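Local coordinates for protein methylglyoxal reductase (NADPH-dependent) (Candida albicans SC5314, PDB 6KWS) that probably reduces methylglyoxal with NADPH as hydride donor, as a member of the dihydroflavonol-4-reductase group of short-chain dehydrogenases, at residues N253-R267 with I307-Y321. The protein carries 1 engineered substitution. Numbering follows the deposited sequence.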
ATOM      1  N   ASN A 253       6.054  -3.883  17.565  1.00 59.08           N
ATOM      2  CA  ASN A 253       6.444  -2.788  18.437  1.00 58.99           C
ATOM      3  C   ASN A 253       5.210  -2.236  19.142  1.00 62.04           C
ATOM      4  O   ASN A 253       4.204  -1.911  18.501  1.00 61.10           O
ATOM      5  CB  ASN A 253       7.145  -1.703  17.623  1.00 53.37           C
ATOM      6  CG  ASN A 253       7.515  -0.505  18.444  1.00 58.38           C
ATOM      7  OD1 ASN A 253       7.269  -0.458  19.652  1.00 63.84           O
ATOM      8  ND2 ASN A 253       8.131   0.480  17.797  1.00 56.53           N
ATOM      9  N   GLU A 254       5.297  -2.125  20.467  1.00 67.60           N
ATOM     10  CA  GLU A 254       4.149  -1.662  21.237  1.00 65.89           C
ATOM     11  C   GLU A 254       3.892  -0.172  21.014  1.00 64.19           C
ATOM     12  O   GLU A 254       2.738   0.264  21.021  1.00 61.95           O
ATOM     13  CB  GLU A 254       4.346  -1.966  22.727  1.00 68.97           C
ATOM     14  CG  GLU A 254       4.829  -3.401  23.065  1.00 76.01           C
ATOM     15  CD  GLU A 254       6.342  -3.644  22.783  1.00 86.77           C
ATOM     16  OE1 GLU A 254       6.678  -4.644  22.101  1.00 84.36           O
ATOM     17  OE2 GLU A 254       7.197  -2.833  23.228  1.00 79.38           O
ATOM     18  N   ASP A 255       4.932   0.627  20.783  1.00 63.31           N
ATOM     19  CA  ASP A 255       4.644   2.053  20.619  1.00 61.71           C
ATOM     20  C   ASP A 255       3.912   2.377  19.320  1.00 61.71           C
ATOM     21  O   ASP A 255       3.595   3.548  19.082  1.00 60.99           O
ATOM     22  CB  ASP A 255       5.925   2.881  20.695  1.00 62.13           C
ATOM     23  CG  ASP A 255       6.779   2.528  21.893  1.00 74.83           C
ATOM     24  OD1 ASP A 255       6.207   2.189  22.956  1.00 84.70           O
ATOM     25  OD2 ASP A 255       8.026   2.593  21.767  1.00 76.10           O
ATOM     26  N   ALA A 256       3.630   1.394  18.478  1.00 55.81           N
ATOM     27  CA  ALA A 256       2.911   1.684  17.252  1.00 54.01           C
ATOM     28  C   ALA A 256       1.399   1.679  17.439  1.00 55.56           C
ATOM     29  O   ALA A 256       0.687   2.023  16.489  1.00 57.16           O
ATOM     30  CB  ALA A 256       3.318   0.689  16.160  1.00 53.89           C
ATOM     31  N   LYS A 257       0.895   1.329  18.629  1.00 54.72           N
ATOM     32  CA  LYS A 257      -0.548   1.296  18.866  1.00 53.32           C
ATOM     33  C   LYS A 257      -1.169   2.678  18.730  1.00 53.44           C
ATOM     34  O   LYS A 257      -0.661   3.661  19.278  1.00 53.16           O
ATOM     35  CB  LYS A 257      -0.852   0.740  20.257  1.00 59.06           C
ATOM     36  CG  LYS A 257      -0.050  -0.486  20.614  1.00 63.82           C
ATOM     37  CD  LYS A 257      -0.239  -0.910  22.068  1.00 65.66           C
ATOM     38  CE  LYS A 257      -1.226  -2.079  22.153  1.00 71.57           C
ATOM     39  NZ  LYS A 257      -1.402  -2.575  23.553  1.00 79.88           N
ATOM     40  N   ASN A 258      -2.292   2.739  18.011  1.00 48.85           N
ATOM     41  CA  ASN A 258      -3.025   3.982  17.769  1.00 52.03           C
ATOM     42  C   ASN A 258      -2.154   5.027  17.084  1.00 47.75           C
ATOM     43  O   ASN A 258      -2.332   6.228  17.292  1.00 48.92           O
ATOM     44  CB  ASN A 258      -3.643   4.530  19.066  1.00 51.04           C
ATOM     45  CG  ASN A 258      -4.779   3.640  19.575  1.00 64.48           C
ATOM     46  OD1 ASN A 258      -5.874   3.607  18.986  1.00 60.53           O
ATOM     47  ND2 ASN A 258      -4.501   2.857  20.629  1.00 67.69           N
ATOM     48  N   GLN A 259      -1.215   4.572  16.261  1.00 45.32           N
ATOM     49  CA  GLN A 259      -0.387   5.446  15.448  1.00 48.71           C
ATOM     50  C   GLN A 259      -0.815   5.373  13.988  1.00 46.19           C
ATOM     51  O   GLN A 259      -1.285   4.332  13.512  1.00 42.29           O
ATOM     52  CB  GLN A 259       1.100   5.086  15.562  1.00 49.60           C
ATOM     53  CG  GLN A 259       1.689   5.270  16.954  1.00 52.93           C
ATOM     54  CD  GLN A 259       1.372   6.626  17.560  1.00 51.83           C
ATOM     55  OE1 GLN A 259       1.517   7.663  16.922  1.00 52.99           O
ATOM     56  NE2 GLN A 259       0.894   6.613  18.793  1.00 55.90           N
ATOM     57  N   ARG A 260      -0.667   6.506  13.293  1.00 43.85           N
ATOM     58  CA  ARG A 260      -0.666   6.563  11.835  1.00 39.44           C
ATOM     59  C   ARG A 260       0.781   6.654  11.379  1.00 40.55           C
ATOM     60  O   ARG A 260       1.470   7.623  11.707  1.00 47.54           O
ATOM     61  CB  ARG A 260      -1.414   7.776  11.310  1.00 38.11           C
ATOM     62  CG  ARG A 260      -2.855   7.868  11.670  1.00 37.35           C
ATOM     63  CD  ARG A 260      -3.304   9.233  11.211  1.00 33.55           C
ATOM     64  NE  ARG A 260      -3.851   9.224   9.859  1.00 37.28           N
ATOM     65  CZ  ARG A 260      -3.816  10.274   9.043  1.00 41.99           C
ATOM     66  NH1 ARG A 260      -3.236  11.408   9.440  1.00 35.22           N
ATOM     67  NH2 ARG A 260      -4.357  10.190   7.828  1.00 39.75           N
ATOM     68  N   ILE A 261       1.244   5.665  10.629  1.00 33.84           N
ATOM     69  CA  ILE A 261       2.646   5.600  10.261  1.00 36.61           C
ATOM     70  C   ILE A 261       2.770   5.997   8.796  1.00 38.08           C
ATOM     71  O   ILE A 261       2.230   5.327   7.905  1.00 37.46           O
ATOM     72  CB  ILE A 261       3.243   4.216  10.550  1.00 34.08           C
ATOM     73  CG1 ILE A 261       3.287   3.983  12.057  1.00 36.24           C
ATOM     74  CG2 ILE A 261       4.657   4.167  10.130  1.00 38.49           C
ATOM     75  CD1 ILE A 261       2.685   2.691  12.490  1.00 43.82           C
ATOM     76  N   LEU A 262       3.464   7.098   8.552  1.00 37.21           N
ATOM     77  CA  LEU A 262       3.703   7.560   7.193  1.00 41.32           C
ATOM     78  C   LEU A 262       4.863   6.766   6.583  1.00 41.86           C
ATOM     79  O   LEU A 262       5.942   6.654   7.185  1.00 46.45           O
ATOM     80  CB  LEU A 262       3.987   9.059   7.216  1.00 39.03           C
ATOM     81  CG  LEU A 262       3.571   9.960   6.060  1.00 42.27           C
ATOM     82  CD1 LEU A 262       3.799  11.447   6.426  1.00 39.96           C
ATOM     83  CD2 LEU A 262       4.356   9.578   4.825  1.00 45.13           C
ATOM     84  N   LEU A 263       4.646   6.196   5.401  1.00 33.45           N
ATOM     85  CA  LEU A 263       5.692   5.447   4.718  1.00 32.72           C
ATOM     86  C   LEU A 263       6.063   6.192   3.454  1.00 35.68           C
ATOM     87  O   LEU A 263       5.330   6.165   2.456  1.00 31.61           O
ATOM     88  CB  LEU A 263       5.285   4.009   4.431  1.00 31.67           C
ATOM     89  CG  LEU A 263       6.076   3.322   5.541  1.00 39.83           C
ATOM     90  CD1 LEU A 263       5.255   3.268   6.827  1.00 40.52           C
ATOM     91  CD2 LEU A 263       6.686   1.998   5.165  1.00 37.64           C
ATOM     92  N   ASN A 264       7.206   6.872   3.522  1.00 39.44           N
ATOM     93  CA  ASN A 264       7.731   7.608   2.389  1.00 33.34           C
ATOM     94  C   ASN A 264       9.247   7.646   2.484  1.00 35.72           C
ATOM     95  O   ASN A 264       9.811   8.041   3.508  1.00 43.49           O
ATOM     96  CB  ASN A 264       7.164   9.024   2.328  1.00 30.73           C
ATOM     97  CG  ASN A 264       7.630   9.770   1.085  1.00 32.23           C
ATOM     98  OD1 ASN A 264       7.067   9.609   0.015  1.00 32.12           O
ATOM     99  ND2 ASN A 264       8.669  10.572   1.225  1.00 30.38           N
ATOM    100  N   SER A 265       9.894   7.231   1.407  1.00 31.47           N
ATOM    101  CA  SER A 265      11.334   7.258   1.284  1.00 29.69           C
ATOM    102  C   SER A 265      11.878   8.531   0.634  1.00 32.54           C
ATOM    103  O   SER A 265      13.053   8.856   0.824  1.00 36.15           O
ATOM    104  CB  SER A 265      11.775   6.054   0.461  1.00 32.06           C
ATOM    105  OG  SER A 265      13.177   5.882   0.533  1.00 45.97           O
ATOM    106  N   GLY A 266      11.088   9.237  -0.159  1.00 25.76           N
ATOM    107  CA  GLY A 266      11.635  10.356  -0.883  1.00 26.16           C
ATOM    108  C   GLY A 266      10.679  10.820  -1.958  1.00 29.60           C
ATOM    109  O   GLY A 266       9.513  10.428  -1.998  1.00 32.59           O
ATOM    110  N   ARG A 267      11.206  11.663  -2.829  1.00 30.03           N
ATOM    111  CA  ARG A 267      10.418  12.321  -3.852  1.00 32.49           C
ATOM    112  C   ARG A 267      10.918  11.887  -5.223  1.00 32.55           C
ATOM    113  O   ARG A 267      12.085  11.512  -5.388  1.00 30.56           O
ATOM    114  CB  ARG A 267      10.506  13.845  -3.696  1.00 29.63           C
ATOM    115  CG  ARG A 267       9.891  14.364  -2.424  1.00 26.13           C
ATOM    116  CD  ARG A 267       8.411  14.018  -2.356  1.00 35.09           C
ATOM    117  NE  ARG A 267       7.644  15.034  -1.631  1.00 42.75           N
ATOM    118  CZ  ARG A 267       6.320  15.183  -1.716  1.00 43.43           C
ATOM    119  NH1 ARG A 267       5.601  14.386  -2.503  1.00 34.73           N
ATOM    120  NH2 ARG A 267       5.711  16.142  -1.020  1.00 40.53           N
ATOM    121  N   ILE A 307       7.794  16.156   3.209  1.00 40.40           N
ATOM    122  CA  ILE A 307       7.168  15.135   4.038  1.00 40.91           C
ATOM    123  C   ILE A 307       8.067  14.898   5.232  1.00 41.41           C
ATOM    124  O   ILE A 307       9.224  14.495   5.071  1.00 45.72           O
ATOM    125  CB  ILE A 307       6.943  13.835   3.260  1.00 39.05           C
ATOM    126  CG1 ILE A 307       5.941  14.070   2.135  1.00 38.28           C
ATOM    127  CG2 ILE A 307       6.475  12.740   4.195  1.00 34.03           C
ATOM    128  CD1 ILE A 307       5.960  12.978   1.138  1.00 35.78           C
ATOM    129  N   ASP A 308       7.549  15.156   6.429  1.00 41.41           N
ATOM    130  CA  ASP A 308       8.330  14.997   7.653  1.00 45.25           C
ATOM    131  C   ASP A 308       7.858  13.739   8.372  1.00 43.66           C
ATOM    132  O   ASP A 308       6.959  13.791   9.215  1.00 45.49           O
ATOM    133  CB  ASP A 308       8.220  16.220   8.551  1.00 46.15           C
ATOM    134  CG  ASP A 308       9.043  16.082   9.811  1.00 47.75           C
ATOM    135  OD1 ASP A 308       9.880  15.153   9.871  1.00 47.76           O
ATOM    136  OD2 ASP A 308       8.857  16.905  10.736  1.00 57.87           O
ATOM    137  N   ASP A 309       8.494  12.609   8.053  1.00 42.37           N
ATOM    138  CA  ASP A 309       8.150  11.315   8.631  1.00 41.75           C
ATOM    139  C   ASP A 309       9.111  10.900   9.744  1.00 44.73           C
ATOM    140  O   ASP A 309       9.286   9.700   9.992  1.00 44.98           O
ATOM    141  CB  ASP A 309       8.074  10.239   7.538  1.00 45.62           C
ATOM    142  CG  ASP A 309       9.408  10.015   6.798  1.00 51.01           C
ATOM    143  OD1 ASP A 309      10.167  10.983   6.576  1.00 49.13           O
ATOM    144  OD2 ASP A 309       9.682   8.853   6.412  1.00 53.83           O
ATOM    145  N   THR A 310       9.700  11.875  10.451  1.00 45.65           N
ATOM    146  CA  THR A 310      10.661  11.572  11.513  1.00 45.94           C
ATOM    147  C   THR A 310      10.093  10.571  12.516  1.00 46.73           C
ATOM    148  O   THR A 310      10.704   9.530  12.783  1.00 46.43           O
ATOM    149  CB  THR A 310      11.089  12.862  12.220  1.00 42.72           C
ATOM    150  OG1 THR A 310      11.308  13.880  11.241  1.00 51.71           O
ATOM    151  CG2 THR A 310      12.379  12.656  12.968  1.00 41.16           C
ATOM    152  N   LYS A 311       8.906  10.853  13.055  1.00 44.12           N
ATOM    153  CA  LYS A 311       8.342   9.991  14.082  1.00 42.86           C
ATOM    154  C   LYS A 311       8.048   8.596  13.537  1.00 47.23           C
ATOM    155  O   LYS A 311       8.295   7.587  14.214  1.00 46.84           O
ATOM    156  CB  LYS A 311       7.094  10.655  14.659  1.00 43.72           C
ATOM    157  CG  LYS A 311       6.216   9.743  15.487  1.00 51.74           C
ATOM    158  CD  LYS A 311       5.004   9.260  14.684  1.00 53.58           C
ATOM    159  CE  LYS A 311       3.937   8.766  15.630  1.00 60.10           C
ATOM    160  NZ  LYS A 311       4.507   7.803  16.644  1.00 64.76           N
ATOM    161  N   SER A 312       7.543   8.513  12.303  1.00 47.69           N
ATOM    162  CA  SER A 312       7.351   7.207  11.680  1.00 44.99           C
ATOM    163  C   SER A 312       8.678   6.468  11.514  1.00 44.96           C
ATOM    164  O   SER A 312       8.770   5.270  11.800  1.00 47.16           O
ATOM    165  CB  SER A 312       6.650   7.369  10.331  1.00 45.13           C
ATOM    166  OG  SER A 312       5.322   7.827  10.496  1.00 39.88           O
ATOM    167  N   ARG A 313       9.725   7.167  11.076  1.00 44.96           N
ATOM    168  CA  ARG A 313      11.032   6.523  10.943  1.00 48.83           C
ATOM    169  C   ARG A 313      11.602   6.083  12.287  1.00 50.00           C
ATOM    170  O   ARG A 313      12.295   5.057  12.361  1.00 49.25           O
ATOM    171  CB  ARG A 313      11.997   7.464  10.260  1.00 45.11           C
ATOM    172  CG  ARG A 313      11.479   7.923   8.946  1.00 49.47           C
ATOM    173  CD  ARG A 313      12.263   7.477   7.799  1.00 53.96           C
ATOM    174  NE  ARG A 313      12.211   8.475   6.737  1.00 61.80           N
ATOM    175  CZ  ARG A 313      12.856   8.414   5.580  1.00 57.63           C
ATOM    176  NH1 ARG A 313      13.630   7.384   5.336  1.00 62.41           N
ATOM    177  NH2 ARG A 313      12.709   9.384   4.694  1.00 62.65           N
ATOM    178  N   GLU A 314      11.369   6.862  13.346  1.00 50.16           N
ATOM    179  CA  GLU A 314      11.769   6.413  14.671  1.00 52.11           C
ATOM    180  C   GLU A 314      10.968   5.191  15.086  1.00 51.33           C
ATOM    181  O   GLU A 314      11.503   4.268  15.710  1.00 54.16           O
ATOM    182  CB  GLU A 314      11.582   7.530  15.699  1.00 55.87           C
ATOM    183  CG  GLU A 314      12.399   8.799  15.452  1.00 61.06           C
ATOM    184  CD  GLU A 314      12.245   9.821  16.587  1.00 75.29           C
ATOM    185  OE1 GLU A 314      11.411   9.602  17.508  1.00 69.17           O
ATOM    186  OE2 GLU A 314      12.956  10.852  16.545  1.00 81.17           O
ATOM    187  N   LEU A 315       9.683   5.172  14.755  1.00 46.91           N
ATOM    188  CA  LEU A 315       8.848   4.064  15.176  1.00 45.64           C
ATOM    189  C   LEU A 315       9.304   2.760  14.537  1.00 51.62           C
ATOM    190  O   LEU A 315       9.218   1.695  15.166  1.00 48.94           O
ATOM    191  CB  LEU A 315       7.402   4.388  14.824  1.00 46.26           C
ATOM    192  CG  LEU A 315       6.287   3.809  15.671  1.00 51.73           C
ATOM    193  CD1 LEU A 315       6.653   3.770  17.147  1.00 51.29           C
ATOM    194  CD2 LEU A 315       5.062   4.673  15.433  1.00 54.01           C
ATOM    195  N   LEU A 316       9.836   2.828  13.311  1.00 54.37           N
ATOM    196  CA  LEU A 316      10.169   1.632  12.540  1.00 51.99           C
ATOM    197  C   LEU A 316      11.625   1.231  12.718  1.00 48.28           C
ATOM    198  O   LEU A 316      11.942   0.043  12.796  1.00 50.72           O
ATOM    199  CB  LEU A 316       9.860   1.852  11.051  1.00 49.89           C
ATOM    200  CG  LEU A 316       8.417   2.309  10.882  1.00 51.66           C
ATOM    201  CD1 LEU A 316       8.095   2.670   9.443  1.00 43.91           C
ATOM    202  CD2 LEU A 316       7.431   1.261  11.440  1.00 46.09           C
ATOM    203  N   GLY A 317      12.525   2.200  12.778  1.00 46.71           N
ATOM    204  CA  GLY A 317      13.936   1.935  12.988  1.00 47.54           C
ATOM    205  C   GLY A 317      14.609   0.976  12.022  1.00 48.85           C
ATOM    206  O   GLY A 317      15.253   0.025  12.464  1.00 59.85           O
ATOM    207  N   PHE A 318      14.478   1.194  10.713  1.00 46.53           N
ATOM    208  CA  PHE A 318      15.272   0.441   9.755  1.00 42.45           C
ATOM    209  C   PHE A 318      15.476   1.291   8.512  1.00 45.41           C
ATOM    210  O   PHE A 318      14.702   2.206   8.228  1.00 50.14           O
ATOM    211  CB  PHE A 318      14.653  -0.933   9.404  1.00 45.02           C
ATOM    212  CG  PHE A 318      13.295  -0.885   8.718  1.00 43.47           C
ATOM    213  CD1 PHE A 318      13.193  -0.768   7.330  1.00 42.46           C
ATOM    214  CD2 PHE A 318      12.125  -1.031   9.456  1.00 42.94           C
ATOM    215  CE1 PHE A 318      11.942  -0.761   6.696  1.00 42.27           C
ATOM    216  CE2 PHE A 318      10.870  -1.024   8.834  1.00 41.67           C
ATOM    217  CZ  PHE A 318      10.778  -0.890   7.450  1.00 38.69           C
ATOM    218  N   GLU A 319      16.550   0.980   7.792  1.00 49.31           N
ATOM    219  CA  GLU A 319      16.923   1.700   6.581  1.00 48.87           C
ATOM    220  C   GLU A 319      16.015   1.308   5.414  1.00 44.31           C
ATOM    221  O   GLU A 319      15.802   0.123   5.145  1.00 49.71           O
ATOM    222  CB  GLU A 319      18.393   1.401   6.259  1.00 53.19           C
ATOM    223  CG  GLU A 319      18.914   1.892   4.891  1.00 74.45           C
ATOM    224  CD  GLU A 319      19.957   0.940   4.245  1.00 80.65           C
ATOM    225  OE1 GLU A 319      21.170   1.164   4.474  1.00 81.65           O
ATOM    226  OE2 GLU A 319      19.565  -0.015   3.507  1.00 70.59           O
ATOM    227  N   TYR A 320      15.472   2.307   4.723  1.00 43.51           N
ATOM    228  CA  TYR A 320      14.686   2.071   3.517  1.00 37.41           C
ATOM    229  C   TYR A 320      15.593   1.892   2.310  1.00 40.77           C
ATOM    230  O   TYR A 320      16.691   2.463   2.244  1.00 41.86           O
ATOM    231  CB  TYR A 320      13.762   3.249   3.215  1.00 39.94           C
ATOM    232  CG  TYR A 320      12.706   3.599   4.245  1.00 43.13           C
ATOM    233  CD1 TYR A 320      12.422   2.773   5.330  1.00 40.76           C
ATOM    234  CD2 TYR A 320      11.974   4.762   4.104  1.00 39.66           C
ATOM    235  CE1 TYR A 320      11.449   3.121   6.244  1.00 41.22           C
ATOM    236  CE2 TYR A 320      11.017   5.110   4.997  1.00 44.62           C
ATOM    237  CZ  TYR A 320      10.754   4.298   6.062  1.00 46.44           C
ATOM    238  OH  TYR A 320       9.773   4.700   6.927  1.00 48.95           O
ATOM    239  N   TYR A 321      15.109   1.128   1.330  1.00 34.71           N
ATOM    240  CA  TYR A 321      15.683   1.205  -0.013  1.00 34.67           C
ATOM    241  C   TYR A 321      15.648   2.647  -0.527  1.00 37.42           C
ATOM    242  O   TYR A 321      14.810   3.457  -0.114  1.00 36.84           O
ATOM    243  CB  TYR A 321      14.907   0.317  -0.976  1.00 34.00           C
ATOM    244  CG  TYR A 321      15.056  -1.160  -0.748  1.00 39.63           C
ATOM    245  CD1 TYR A 321      16.104  -1.859  -1.324  1.00 40.50           C
ATOM    246  CD2 TYR A 321      14.132  -1.873   0.015  1.00 40.80           C
ATOM    247  CE1 TYR A 321      16.238  -3.217  -1.138  1.00 43.62           C
ATOM    248  CE2 TYR A 321      14.264  -3.245   0.214  1.00 33.78           C
ATOM    249  CZ  TYR A 321      15.321  -3.906  -0.373  1.00 40.38           C
ATOM    250  OH  TYR A 321      15.494  -5.270  -0.220  1.00 44.91           O
TER
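Ser312 of helix 310-316 faces strand 260-263, and the helix crosses the strand at nearly a right angle (98°). Ser312 CB lies against the backbone of Leu262. Ser312 OG accepts a bond from Leu262 N at 2.8 Å and is also hydrogen-bonded to Glu145, so one hydroxyl ties the helix to two places. One turn on, Leu315 points toward residues 253-261. Beyond its CB, Leu315 CG lies 4.3 Å from Ala256 CB. With CG anti to the backbone N (chi1 -151°), both methyls are carried out to residues 255-261. CD1 rests on CB and O of Asp255. Leu315 CD2 reaches Gln259 CG and lies 3.9 Å from Ile261 CG1. Leu315 O takes a bond from Asn253 ND2 (3.1 Å), in the planes of both amide and carbonyl but bent at the hydrogen (137°). Asn253 OD1 accepts from Asp255 N in an Asx turn. At the far end, Ile307 CD1 sits 3.6 Å above the centre of the Arg267 guanidinium, which is salt-bridged to Glu136. Ser265 OG donates to Tyr321 O. Helix 310-316 thus packs across strand 260-269, which lies between strands 188-194 and 234-239 in the Rossmann-type sheet. Leu263 touches helix 240-252, yet its CD1 also meets Leu316 CD1.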